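Local coordinates for protein laminin subunit ALPHA-1 (Mus musculus, PDB 2JD4) that probably anchors the basement membrane protein laminin-111 to cell surfaces through its C-terminal LG4-5 domain pair, each domain holding a bound metal ion, at residues V47-R52 with G170-N175; A55-I60 with I161-P166; H96-S101 with M119-Q124. The protein carries 4 engineered substitutions. One frame throughout, in Å; residues are numbered along the deposited sequence.

Contact 1. Residues V47-R52 with G170-N175; sequences VQLSIR and GEIMVN
Val-47 lays its CG1 methyl against CD1 of Ile-172 at 3.7 Å, the two side chains crossing at a slant, in the tightly packed part of an antiparallel junction between strands 44-53 and 167-174. Ile-172 runs out extended, its CG1 anti to the backbone N (chi1 175°), which carries CD1 in among the branches of Val-47 and Leu-49. With Leu-49 it lies alongside and points the same way, CB of Leu-49 standing 4.1 Å from CB of Ile-172. Tyr-61 and Ile-60 of strand 58-64 meet this apolar face from the opposing sheet.

Gln-48 faces Met-173 as a hydrogen-bonded pair, gripped by two backbone bonds. Met-173 N reaches Gln-48 O at 2.8 Å in the carbonyl plane, while the return bond from Gln-48 N to Met-173 O, 3.0 Å long, comes in 18° off that plane. Farther along the grip slackens: Gly-170 N bonds to Ser-50 O at 3.2 Å, tilted by 31°, and Ser-50 N is buried without a partner, with Glu-171 O 3.7 Å away.

The other face is looser. Gln-48 and Met-173 come together there only at their roots, CB of Gln-48 to CB of Met-173 4.4 Å, and the exposed side chain of Glu-171 leads away from strand 44-53. An apolar inner face backed by a second sheet and a more polar outer one mark the beta sandwich of the laminin G domain.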
loop_
_atom_site.group_PDB
_atom_site.type_symbol
_atom_site.label_atom_id
_atom_site.label_comp_id
_atom_site.label_asym_id
_atom_site.label_seq_id
_atom_site.Cartn_x
_atom_site.Cartn_y
_atom_site.Cartn_z
ATOM N N VAL A 47 10.934 -21.777 9.512
ATOM C CA VAL A 47 10.834 -21.018 8.278
ATOM C C VAL A 47 11.867 -19.898 8.264
ATOM O O VAL A 47 12.033 -19.168 9.247
ATOM C CB VAL A 47 9.431 -20.397 8.116
ATOM C CG1 VAL A 47 9.342 -19.637 6.795
ATOM C CG2 VAL A 47 8.364 -21.487 8.174
ATOM N N GLN A 48 12.574 -19.775 7.150
ATOM C CA GLN A 48 13.570 -18.728 7.004
ATOM C C GLN A 48 13.292 -18.020 5.684
ATOM O O GLN A 48 13.073 -18.668 4.660
ATOM C CB GLN A 48 14.981 -19.322 7.002
ATOM C CG GLN A 48 16.082 -18.293 7.139
ATOM C CD GLN A 48 17.462 -18.926 7.184
ATOM O OE1 GLN A 48 17.692 -19.885 7.925
ATOM N NE2 GLN A 48 18.389 -18.390 6.394
ATOM N N LEU A 49 13.295 -16.691 5.715
ATOM C CA LEU A 49 13.029 -15.898 4.516
ATOM C C LEU A 49 13.680 -14.529 4.640
ATOM O O LEU A 49 14.147 -14.161 5.706
ATOM C CB LEU A 49 11.515 -15.751 4.315
ATOM C CG LEU A 49 10.678 -15.127 5.437
ATOM C CD1 LEU A 49 10.723 -13.605 5.330
ATOM C CD2 LEU A 49 9.244 -15.615 5.338
ATOM N N SER A 50 13.735 -13.787 3.539
ATOM C CA SER A 50 14.312 -12.443 3.555
ATOM C C SER A 50 13.189 -11.495 3.153
ATOM O O SER A 50 12.402 -11.806 2.260
ATOM C CB SER A 50 15.485 -12.336 2.572
ATOM O OG SER A 50 15.066 -12.599 1.242
ATOM N N ILE A 51 13.109 -10.346 3.815
ATOM C CA ILE A 51 12.046 -9.402 3.529
ATOM C C ILE A 51 12.524 -7.956 3.524
ATOM O O ILE A 51 13.479 -7.599 4.211
ATOM C CB ILE A 51 10.903 -9.585 4.556
ATOM C CG1 ILE A 51 9.676 -8.763 4.153
ATOM C CG2 ILE A 51 11.395 -9.198 5.942
ATOM C CD1 ILE A 51 8.418 -9.151 4.917
ATOM N N ARG A 52 11.859 -7.136 2.718
ATOM C CA ARG A 52 12.176 -5.716 2.590
ATOM C C ARG A 52 10.841 -4.977 2.497
ATOM O O ARG A 52 10.032 -5.270 1.613
ATOM C CB ARG A 52 12.993 -5.473 1.324
ATOM C CG ARG A 52 13.307 -4.021 1.081
ATOM C CD ARG A 52 12.901 -3.651 -0.326
ATOM N NE ARG A 52 14.026 -3.670 -1.233
ATOM C CZ ARG A 52 13.922 -3.572 -2.551
ATOM N NH1 ARG A 52 12.731 -3.455 -3.126
ATOM N NH2 ARG A 52 15.018 -3.583 -3.288
ATOM N N GLY A 170 12.174 -12.522 -0.839
ATOM C CA GLY A 170 13.099 -13.303 -1.631
ATOM C C GLY A 170 12.815 -14.783 -1.473
ATOM O O GLY A 170 11.658 -15.209 -1.455
ATOM N N GLU A 171 13.876 -15.567 -1.333
ATOM C CA GLU A 171 13.740 -17.007 -1.188
ATOM C C GLU A 171 13.221 -17.374 0.208
ATOM O O GLU A 171 13.407 -16.630 1.167
ATOM C CB GLU A 171 15.097 -17.685 -1.430
ATOM C CG GLU A 171 15.729 -17.409 -2.801
ATOM C CD GLU A 171 14.817 -17.756 -3.963
ATOM O OE1 GLU A 171 14.027 -18.716 -3.842
ATOM O OE2 GLU A 171 14.894 -17.075 -5.011
ATOM N N ILE A 172 12.571 -18.526 0.308
ATOM C CA ILE A 172 12.042 -18.999 1.583
ATOM C C ILE A 172 12.323 -20.489 1.758
ATOM O O ILE A 172 12.208 -21.278 0.813
ATOM C CB ILE A 172 10.518 -18.722 1.694
ATOM C CG1 ILE A 172 9.960 -19.345 2.979
ATOM C CG2 ILE A 172 9.799 -19.243 0.459
ATOM C CD1 ILE A 172 8.470 -19.074 3.213
ATOM N N MET A 173 12.716 -20.861 2.972
ATOM C CA MET A 173 13.029 -22.243 3.300
ATOM C C MET A 173 12.128 -22.758 4.416
ATOM O O MET A 173 11.789 -22.019 5.339
ATOM C CB MET A 173 14.468 -22.354 3.788
ATOM C CG MET A 173 15.529 -21.958 2.797
ATOM S SD MET A 173 17.131 -22.033 3.618
ATOM C CE MET A 173 17.047 -23.665 4.365
ATOM N N VAL A 174 11.754 -24.029 4.328
ATOM C CA VAL A 174 10.930 -24.667 5.348
ATOM C C VAL A 174 11.677 -25.943 5.746
ATOM O O VAL A 174 11.964 -26.784 4.895
ATOM C CB VAL A 174 9.531 -25.028 4.814
ATOM C CG1 VAL A 174 8.767 -25.817 5.864
ATOM C CG2 VAL A 174 8.755 -23.760 4.470
ATOM N N ASN A 175 12.015 -26.068 7.029
ATOM C CA ASN A 175 12.754 -27.232 7.519
ATOM C C ASN A 175 13.967 -27.589 6.645
ATOM O O ASN A 175 14.149 -28.745 6.242
ATOM C CB ASN A 175 11.813 -28.444 7.653
ATOM C CG ASN A 175 10.786 -28.262 8.764
ATOM O OD1 ASN A 175 10.632 -27.161 9.298
ATOM N ND2 ASN A 175 10.073 -29.338 9.111
#

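Contact 2. Residues A55-I60 with I161-P166; sequences ASSGLI and ITHSIP
Loop 161-166 packs against the entry to strand 58-64, a loop-on-strand contact in which Ser-57, Gly-58 and Leu-59 meet His-163 and Ile-165. Leu-59 N gives a nearly straight bond to His-163 O (3.0 Å, 167°), coming in almost along the carbonyl axis. Beside it, Ser-57 OG is hydrogen-bonded to NE2 of His-163 at 3.1 Å, in the ring plane at its edge. The ring gets there because chi1 of 52° holds CG between the backbone N and the carbonyl carbon. Were His-163 replaced by an alanine, the Ser-57 hydroxyl would probably lose this mate and be freer to turn. In the laminin G sandwich, strand 58-64 belongs to one sheet and the loop leads into strand 167-174 of the other, so the contact lies where the chain passes from one sheet to the other. Closeness here depends on Gly-58: CD1 of Ile-165 sits 3.7 Å from Gly-58 CA, and a beta carbon on that residue would run into the Ile-165 backbone. From the other branch, CG2 of Ile-165 lies 3.3 Å from Leu-59 O. CG2 of Ile-161 covers Gly-58 N at 3.5 Å, and the Ala-55 methyl rests on the proline ring, CB of Ala-55 to CD of Pro-166 3.5 Å.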
loop_
_atom_site.group_PDB
_atom_site.type_symbol
_atom_site.label_atom_id
_atom_site.label_comp_id
_atom_site.label_asym_id
_atom_site.label_seq_id
_atom_site.Cartn_x
_atom_site.Cartn_y
_atom_site.Cartn_z
ATOM N N ALA A 55 6.059 -0.949 4.976
ATOM C CA ALA A 55 4.723 -1.094 5.547
ATOM C C ALA A 55 4.638 -1.271 7.057
ATOM O O ALA A 55 5.600 -1.650 7.714
ATOM C CB ALA A 55 3.999 -2.251 4.858
ATOM N N SER A 56 3.463 -1.006 7.608
ATOM C CA SER A 56 3.287 -1.158 9.043
ATOM C C SER A 56 2.581 -2.469 9.386
ATOM O O SER A 56 2.734 -2.981 10.491
ATOM C CB SER A 56 2.499 0.027 9.616
ATOM O OG SER A 56 1.143 -0.022 9.206
ATOM N N SER A 57 1.819 -3.024 8.445
ATOM C CA SER A 57 1.097 -4.266 8.726
ATOM C C SER A 57 0.852 -5.158 7.516
ATOM O O SER A 57 0.809 -4.683 6.372
ATOM C CB SER A 57 -0.257 -3.944 9.360
ATOM O OG SER A 57 -1.119 -3.338 8.407
ATOM N N GLY A 58 0.658 -6.452 7.783
ATOM C CA GLY A 58 0.394 -7.411 6.723
ATOM C C GLY A 58 0.719 -8.857 7.072
ATOM O O GLY A 58 1.532 -9.124 7.964
ATOM N N LEU A 59 0.080 -9.793 6.369
ATOM C CA LEU A 59 0.312 -11.222 6.588
ATOM C C LEU A 59 1.474 -11.678 5.700
ATOM O O LEU A 59 1.466 -11.432 4.497
ATOM C CB LEU A 59 -0.963 -12.020 6.267
ATOM C CG LEU A 59 -0.924 -13.539 6.496
ATOM C CD1 LEU A 59 -2.323 -14.067 6.797
ATOM C CD2 LEU A 59 -0.339 -14.232 5.269
ATOM N N ILE A 60 2.469 -12.336 6.295
ATOM C CA ILE A 60 3.641 -12.792 5.550
ATOM C C ILE A 60 3.514 -14.255 5.097
ATOM O O ILE A 60 3.828 -14.573 3.944
ATOM C CB ILE A 60 4.918 -12.569 6.381
ATOM C CG1 ILE A 60 5.039 -11.075 6.726
ATOM C CG2 ILE A 60 6.138 -13.062 5.604
ATOM C CD1 ILE A 60 6.102 -10.729 7.777
ATOM N N ILE A 161 -5.365 -8.865 10.838
ATOM C CA ILE A 161 -4.257 -8.682 9.895
ATOM C C ILE A 161 -4.197 -9.844 8.906
ATOM O O ILE A 161 -3.298 -10.688 8.959
ATOM C CB ILE A 161 -2.894 -8.557 10.621
ATOM C CG1 ILE A 161 -2.952 -7.444 11.674
ATOM C CG2 ILE A 161 -1.785 -8.209 9.610
ATOM C CD1 ILE A 161 -3.299 -6.081 11.123
ATOM N N THR A 162 -5.166 -9.878 8.000
ATOM C CA THR A 162 -5.236 -10.933 7.005
ATOM C C THR A 162 -5.039 -10.412 5.582
ATOM O O THR A 162 -5.153 -11.179 4.624
ATOM C CB THR A 162 -6.576 -11.686 7.091
ATOM O OG1 THR A 162 -7.657 -10.750 7.000
ATOM C CG2 THR A 162 -6.679 -12.444 8.422
ATOM N N HIS A 163 -4.755 -9.113 5.443
ATOM C CA HIS A 163 -4.513 -8.529 4.120
ATOM C C HIS A 163 -3.065 -8.791 3.710
ATOM O O HIS A 163 -2.224 -9.109 4.547
ATOM C CB HIS A 163 -4.789 -7.014 4.105
ATOM C CG HIS A 163 -4.077 -6.250 5.178
ATOM N ND1 HIS A 163 -4.517 -6.216 6.484
ATOM C CD2 HIS A 163 -2.949 -5.502 5.143
ATOM C CE1 HIS A 163 -3.693 -5.482 7.207
ATOM N NE2 HIS A 163 -2.731 -5.036 6.417
ATOM N N SER A 164 -2.783 -8.654 2.418
ATOM C CA SER A 164 -1.441 -8.883 1.882
ATOM C C SER A 164 -0.400 -7.855 2.336
ATOM O O SER A 164 -0.658 -6.652 2.337
ATOM C CB SER A 164 -1.506 -8.898 0.353
ATOM O OG SER A 164 -0.219 -9.045 -0.203
ATOM N N ILE A 165 0.779 -8.341 2.722
ATOM C CA ILE A 165 1.869 -7.475 3.175
ATOM C C ILE A 165 2.501 -6.716 1.996
ATOM O O ILE A 165 2.859 -7.323 0.990
ATOM C CB ILE A 165 2.981 -8.314 3.887
ATOM C CG1 ILE A 165 4.123 -7.412 4.367
ATOM C CG2 ILE A 165 3.547 -9.357 2.939
ATOM C CD1 ILE A 165 3.828 -6.668 5.640
ATOM N N PRO A 166 2.622 -5.378 2.101
ATOM C CA PRO A 166 3.227 -4.595 1.016
ATOM C C PRO A 166 4.737 -4.716 1.172
ATOM O O PRO A 166 5.365 -3.882 1.824
ATOM C CB PRO A 166 2.749 -3.163 1.296
ATOM C CG PRO A 166 1.535 -3.350 2.168
ATOM C CD PRO A 166 1.953 -4.481 3.060
#

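Contact 3. Residues H96-S101 with M119-Q124; sequences HPALLS and MTVDGQ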
loop_
_atom_site.group_PDB
_atom_site.type_symbol
_atom_site.label_atom_id
_atom_site.label_comp_id
_atom_site.label_asym_id
_atom_site.label_seq_id
_atom_site.Cartn_x
_atom_site.Cartn_y
_atom_site.Cartn_z
ATOM N N HIS A 96 8.853 -10.134 18.464
ATOM C CA HIS A 96 10.239 -9.702 18.365
ATOM C C HIS A 96 10.241 -8.175 18.313
ATOM O O HIS A 96 9.401 -7.569 17.642
ATOM C CB HIS A 96 10.883 -10.282 17.107
ATOM C CG HIS A 96 12.372 -10.140 17.070
ATOM N ND1 HIS A 96 13.227 -11.211 17.233
ATOM C CD2 HIS A 96 13.160 -9.054 16.897
ATOM C CE1 HIS A 96 14.476 -10.789 17.162
ATOM N NE2 HIS A 96 14.463 -9.483 16.959
ATOM N N PRO A 97 11.182 -7.536 19.024
ATOM C CA PRO A 97 11.321 -6.076 19.090
ATOM C C PRO A 97 11.797 -5.347 17.831
ATOM O O PRO A 97 11.473 -4.180 17.633
ATOM C CB PRO A 97 12.291 -5.885 20.250
ATOM C CG PRO A 97 13.188 -7.070 20.108
ATOM C CD PRO A 97 12.189 -8.186 19.883
ATOM N N ALA A 98 12.565 -6.026 16.988
ATOM C CA ALA A 98 13.097 -5.407 15.776
ATOM C C ALA A 98 12.065 -4.650 14.950
ATOM O O ALA A 98 10.962 -5.140 14.705
ATOM C CB ALA A 98 13.776 -6.462 14.908
ATOM N N LEU A 99 12.432 -3.444 14.533
ATOM C CA LEU A 99 11.567 -2.618 13.695
ATOM C C LEU A 99 12.005 -2.964 12.265
ATOM O O LEU A 99 13.160 -2.746 11.896
ATOM C CB LEU A 99 11.807 -1.135 13.994
ATOM C CG LEU A 99 10.777 -0.131 13.472
ATOM C CD1 LEU A 99 9.423 -0.397 14.119
ATOM C CD2 LEU A 99 11.239 1.287 13.786
ATOM N N LEU A 100 11.094 -3.509 11.467
ATOM C CA LEU A 100 11.441 -3.923 10.101
ATOM C C LEU A 100 11.132 -2.972 8.953
ATOM O O LEU A 100 11.677 -3.128 7.865
ATOM C CB LEU A 100 10.781 -5.266 9.781
ATOM C CG LEU A 100 11.427 -6.541 10.326
ATOM C CD1 LEU A 100 11.334 -6.596 11.853
ATOM C CD2 LEU A 100 10.721 -7.724 9.708
ATOM N N SER A 101 10.268 -1.995 9.192
ATOM C CA SER A 101 9.858 -1.054 8.151
ATOM C C SER A 101 10.852 0.031 7.715
ATOM O O SER A 101 10.454 1.181 7.516
ATOM C CB SER A 101 8.547 -0.395 8.579
ATOM O OG SER A 101 8.677 0.187 9.868
ATOM N N MET A 119 11.834 -16.652 17.731
ATOM C CA MET A 119 12.011 -15.905 16.486
ATOM C C MET A 119 13.392 -15.287 16.392
ATOM O O MET A 119 14.010 -14.972 17.406
ATOM C CB MET A 119 10.999 -14.768 16.391
ATOM C CG MET A 119 9.557 -15.161 16.546
ATOM S SD MET A 119 8.548 -13.674 16.441
ATOM C CE MET A 119 8.824 -13.267 14.681
ATOM N N THR A 120 13.856 -15.084 15.165
ATOM C CA THR A 120 15.161 -14.480 14.932
ATOM C C THR A 120 15.068 -13.476 13.788
ATOM O O THR A 120 14.456 -13.756 12.759
ATOM C CB THR A 120 16.218 -15.545 14.551
ATOM O OG1 THR A 120 16.214 -16.600 15.523
ATOM C CG2 THR A 120 17.602 -14.921 14.496
ATOM N N VAL A 121 15.654 -12.301 13.983
ATOM C CA VAL A 121 15.672 -11.276 12.945
ATOM C C VAL A 121 17.105 -10.780 12.842
ATOM O O VAL A 121 17.681 -10.313 13.820
ATOM C CB VAL A 121 14.729 -10.085 13.267
ATOM C CG1 VAL A 121 14.852 -9.010 12.172
ATOM C CG2 VAL A 121 13.282 -10.572 13.347
ATOM N N ASP A 122 17.681 -10.904 11.652
ATOM C CA ASP A 122 19.055 -10.493 11.412
ATOM C C ASP A 122 20.012 -11.094 12.442
ATOM O O ASP A 122 20.913 -10.417 12.921
ATOM C CB ASP A 122 19.179 -8.964 11.422
ATOM C CG ASP A 122 18.369 -8.300 10.315
ATOM O OD1 ASP A 122 18.284 -8.878 9.213
ATOM O OD2 ASP A 122 17.826 -7.197 10.543
ATOM N N GLY A 123 19.800 -12.361 12.786
ATOM C CA GLY A 123 20.673 -13.032 13.737
ATOM C C GLY A 123 20.393 -12.843 15.219
ATOM O O GLY A 123 20.921 -13.594 16.046
ATOM N N GLN A 124 19.583 -11.848 15.570
ATOM C CA GLN A 124 19.257 -11.602 16.973
ATOM C C GLN A 124 18.090 -12.507 17.357
ATOM O O GLN A 124 16.968 -12.322 16.891
ATOM C CB GLN A 124 18.900 -10.120 17.194
ATOM C CG GLN A 124 17.631 -9.644 16.485
ATOM C CD GLN A 124 17.491 -8.124 16.443
ATOM O OE1 GLN A 124 17.437 -7.457 17.482
ATOM N NE2 GLN A 124 17.423 -7.572 15.233
#
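His-96 carries most of the contact, its imidazole lying across Val-121 and beside Gln-124 at the turn that follows strand 116-121. The ring is thrown forward, chi1 of -168° setting CG opposite the backbone N, and the CG2 methyl of Val-121 sits squarely over one face, a CH-pi contact 3.8 Å from the ring centroid and only 4° off its normal. In the ring plane, at its edge, Gln-124 O comes within 2.9 Å of His-96 CE1, and Met-119 O lies farther round, 3.8 Å from ND1. Neither ring nitrogen, both buried, finds a hydrogen-bonding partner in the model, so shape more than polar bonding fits this side chain to its site. The amide plane of Gln-124 stands perpendicular to the imidazole. Near the root of the ring, SD of Met-119, at the end of an extended run from CA, lies 4.2 Å from His-96 CB.

Next comes Ala-98, whose CB touches CG1 of Val-121 at 3.9 Å and also borders the Gln-124 amide. Leu-100 then closes the row: its far end turns back to put CD1 4.3 Å from the same CG1 of Val-121, which is thus shared by two residues of 96-101. Behind Val-121 the chain reverses, Val-121 N bonding to Gln-124 O at 3.2 Å. That closure, with Asp-122 and Gly-123 at the corner, is the mark of a two-residue beta hairpin with a type I' turn.

In the fold
Three kinds of joint hold one laminin G domain together. Contact 1 is strand to strand within a sheet, mixing backbone bonds with apolar packing; its inner face is core and its outer face surface. Contact 3 reaches the same sheet but is buried, has no hydrogen bond across it, and works by ring and methyl packing against a hairpin. Contact 2, between strand 58-64 and a loop, combines backbone and side-chain bonds, lies nearest the middle of the whole chain, and is partly buried. They touch: Ile-60 of contact 2 packs on Leu-49 and Ile-51 of strand 44-53, and Leu-100 of contact 3 reaches Ile-51, so Ile-51, on strand 44-53 of contact 1, meets residues of both other contacts.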